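Local coordinates for protein ulvan Lyase-PL25 (Pseudoalteromonas sp. PLSV, PDB 5UAM) that cleaves ulvan, the sulfated cell-wall polysaccharide of green seaweeds, as a lyase of polysaccharide lyase family 25 built on a beta-propeller fold, at residues N165-M170 and I175-R180. Numbering follows the deposited sequence.
Sequences NQAIKM and IYLFFR. With PO4 (phosphate ion), chain E.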
loop_
_atom_site.group_PDB
_atom_site.type_symbol
_atom_site.label_atom_id
_atom_site.label_comp_id
_atom_site.label_asym_id
_atom_site.label_seq_id
_atom_site.Cartn_x
_atom_site.Cartn_y
_atom_site.Cartn_z
ATOM N N ASN A 165 3.169 -5.358 4.009
ATOM C CA ASN A 165 4.388 -4.702 4.459
ATOM C C ASN A 165 4.446 -3.240 4.052
ATOM O O ASN A 165 4.250 -2.892 2.882
ATOM C CB ASN A 165 5.599 -5.373 3.840
ATOM C CG ASN A 165 5.743 -6.783 4.263
ATOM O OD1 ASN A 165 5.691 -7.093 5.452
ATOM N ND2 ASN A 165 5.981 -7.666 3.297
ATOM N N GLN A 166 4.800 -2.392 5.007
ATOM C CA GLN A 166 4.915 -0.963 4.800
ATOM C C GLN A 166 6.159 -0.541 5.545
ATOM O O GLN A 166 6.241 -0.707 6.759
ATOM C CB GLN A 166 3.657 -0.281 5.320
ATOM C CG GLN A 166 2.435 -0.863 4.666
ATOM C CD GLN A 166 1.163 -0.303 5.174
ATOM O OE1 GLN A 166 0.965 0.907 5.163
ATOM N NE2 GLN A 166 0.243 -1.188 5.520
ATOM N N ALA A 167 7.155 -0.051 4.811
ATOM C CA ALA A 167 8.475 0.164 5.379
ATOM C C ALA A 167 8.802 1.646 5.415
ATOM O O ALA A 167 8.689 2.339 4.404
ATOM C CB ALA A 167 9.529 -0.564 4.548
ATOM N N ILE A 168 9.260 2.117 6.576
ATOM C CA ILE A 168 9.539 3.532 6.798
ATOM C C ILE A 168 10.907 3.664 7.445
ATOM O O ILE A 168 11.216 2.952 8.403
ATOM C CB ILE A 168 8.458 4.178 7.681
ATOM C CG1 ILE A 168 7.101 4.007 7.000
ATOM C CG2 ILE A 168 8.761 5.660 7.916
ATOM C CD1 ILE A 168 5.954 4.545 7.804
ATOM N N LYS A 169 11.729 4.569 6.919
ATOM C CA LYS A 169 13.019 4.885 7.515
ATOM C C LYS A 169 12.975 6.305 8.061
ATOM O O LYS A 169 12.592 7.244 7.353
ATOM C CB LYS A 169 14.151 4.786 6.494
ATOM C CG LYS A 169 15.532 4.941 7.127
ATOM C CD LYS A 169 16.662 4.743 6.129
ATOM C CE LYS A 169 16.727 5.847 5.133
ATOM N NZ LYS A 169 17.998 5.732 4.307
ATOM N N MET A 170 13.404 6.473 9.302
ATOM C CA MET A 170 13.425 7.795 9.896
ATOM C C MET A 170 14.752 8.502 9.616
ATOM O O MET A 170 15.709 7.917 9.106
ATOM C CB MET A 170 13.186 7.693 11.398
ATOM C CG MET A 170 11.954 6.871 11.768
ATOM S SD MET A 170 10.435 7.366 10.920
ATOM C CE MET A 170 10.121 8.980 11.651
ATOM N N ILE A 175 14.551 1.891 11.154
ATOM C CA ILE A 175 13.644 1.282 10.186
ATOM C C ILE A 175 12.459 0.699 10.934
ATOM O O ILE A 175 12.633 -0.054 11.909
ATOM C CB ILE A 175 14.349 0.193 9.367
ATOM C CG1 ILE A 175 15.390 0.840 8.447
ATOM C CG2 ILE A 175 13.338 -0.626 8.579
ATOM C CD1 ILE A 175 16.379 -0.135 7.923
ATOM N N TYR A 176 11.258 1.044 10.481
ATOM C CA TYR A 176 10.025 0.478 11.008
ATOM C C TYR A 176 9.302 -0.258 9.898
ATOM O O TYR A 176 9.039 0.318 8.837
ATOM C CB TYR A 176 9.107 1.572 11.564
ATOM C CG TYR A 176 9.675 2.254 12.772
ATOM C CD1 TYR A 176 10.613 3.275 12.660
ATOM C CD2 TYR A 176 9.282 1.874 14.054
ATOM C CE1 TYR A 176 11.122 3.890 13.786
ATOM C CE2 TYR A 176 9.794 2.472 15.172
ATOM C CZ TYR A 176 10.710 3.492 15.046
ATOM O OH TYR A 176 11.224 4.097 16.171
ATOM N N LEU A 177 8.959 -1.519 10.151
ATOM C CA LEU A 177 8.170 -2.319 9.225
ATOM C C LEU A 177 6.810 -2.536 9.865
ATOM O O LEU A 177 6.722 -3.146 10.930
ATOM C CB LEU A 177 8.818 -3.675 8.929
ATOM C CG LEU A 177 8.098 -4.484 7.851
ATOM C CD1 LEU A 177 8.313 -3.852 6.486
ATOM C CD2 LEU A 177 8.628 -5.934 7.857
ATOM N N PHE A 178 5.768 -2.014 9.226
ATOM C CA PHE A 178 4.390 -2.149 9.680
ATOM C C PHE A 178 3.703 -3.232 8.855
ATOM O O PHE A 178 3.922 -3.340 7.646
ATOM C CB PHE A 178 3.640 -0.828 9.481
ATOM C CG PHE A 178 4.119 0.262 10.360
ATOM C CD1 PHE A 178 5.236 0.979 10.001
ATOM C CD2 PHE A 178 3.468 0.563 11.537
ATOM C CE1 PHE A 178 5.707 1.987 10.785
ATOM C CE2 PHE A 178 3.969 1.577 12.373
ATOM C CZ PHE A 178 5.089 2.272 11.970
ATOM N N PHE A 179 2.899 -4.058 9.504
ATOM C CA PHE A 179 2.208 -5.149 8.834
ATOM C C PHE A 179 1.142 -5.717 9.761
ATOM O O PHE A 179 1.122 -5.452 10.974
ATOM C CB PHE A 179 3.175 -6.263 8.395
ATOM C CG PHE A 179 4.018 -6.816 9.503
ATOM C CD1 PHE A 179 5.210 -6.208 9.874
ATOM C CD2 PHE A 179 3.643 -7.966 10.178
ATOM C CE1 PHE A 179 5.993 -6.713 10.899
ATOM C CE2 PHE A 179 4.419 -8.474 11.196
ATOM C CZ PHE A 179 5.607 -7.855 11.556
ATOM N N ARG A 180 0.247 -6.506 9.169
ATOM C CA ARG A 180 -0.690 -7.320 9.934
ATOM C C ARG A 180 -0.008 -8.615 10.348
ATOM O O ARG A 180 0.552 -9.320 9.508
ATOM C CB ARG A 180 -1.916 -7.620 9.087
ATOM C CG ARG A 180 -3.019 -8.388 9.813
ATOM C CD ARG A 180 -4.241 -8.662 8.966
ATOM N NE ARG A 180 -3.931 -9.597 7.882
ATOM C CZ ARG A 180 -4.712 -9.780 6.821
ATOM N NH1 ARG A 180 -5.854 -9.106 6.693
ATOM N NH2 ARG A 180 -4.324 -10.629 5.880
HETATM P P PO4 E . -7.023 -10.387 3.163
HETATM O O1 PO4 E . -8.305 -11.195 3.183
HETATM O O2 PO4 E . -7.098 -9.276 4.128
HETATM O O3 PO4 E . -6.916 -9.849 1.756
HETATM O O4 PO4 E . -5.877 -11.322 3.533
#
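Q166 and I168 pair with F178 and Y176 in an antiparallel beta hairpin, the two innermost strands of a propeller blade, and illustrate how a blade sorts its residues between two faces while one strand end reaches the active site. Both are hydrogen-bonded pairs; the bond from F178 N to Q166 O (2.8 Å) is almost straight, whereas its return from Q166 N to F178 O bends to 138°. On the face carrying these four residues, the F178 ring turns its edge to Q166 O, and I168 reaches obliquely toward that ring, CD1 lying 3.9 Å from F178 CE1. Farther along, M170 crosses Y176 at about a right angle: its CG rests 3.7 Å from Y176 CE1, and a bend at chi2 (-52°) brings SD near the ring in an oblique Met-aromatic contact. Y190 and F266 add edge-to-face partners to Y176. The other face holds A167, whose CB meets L177 CD1 at 4.0 Å, with L105 of strand 103-106, from another sheet, touching A167. Q166 sends its amide elsewhere, OE1 accepting from A225 N and H43 NE2. The side chain of R180 leads away from the hairpin: CG lies opposite the backbone N (chi1 -176°), and a bend at chi3 delivers the guanidinium edge-on to a phosphate, probably from the crystallisation liquor, also held by H99, H119, H184 and Y222, consistent with R180 binding substrate. A leucine in place of R180 would probably leave this anion less firmly held. The grip is two-pronged, R180 NH1 donating to phosphate O2 and R180 NH2 to phosphate O4, each at 2.9 Å.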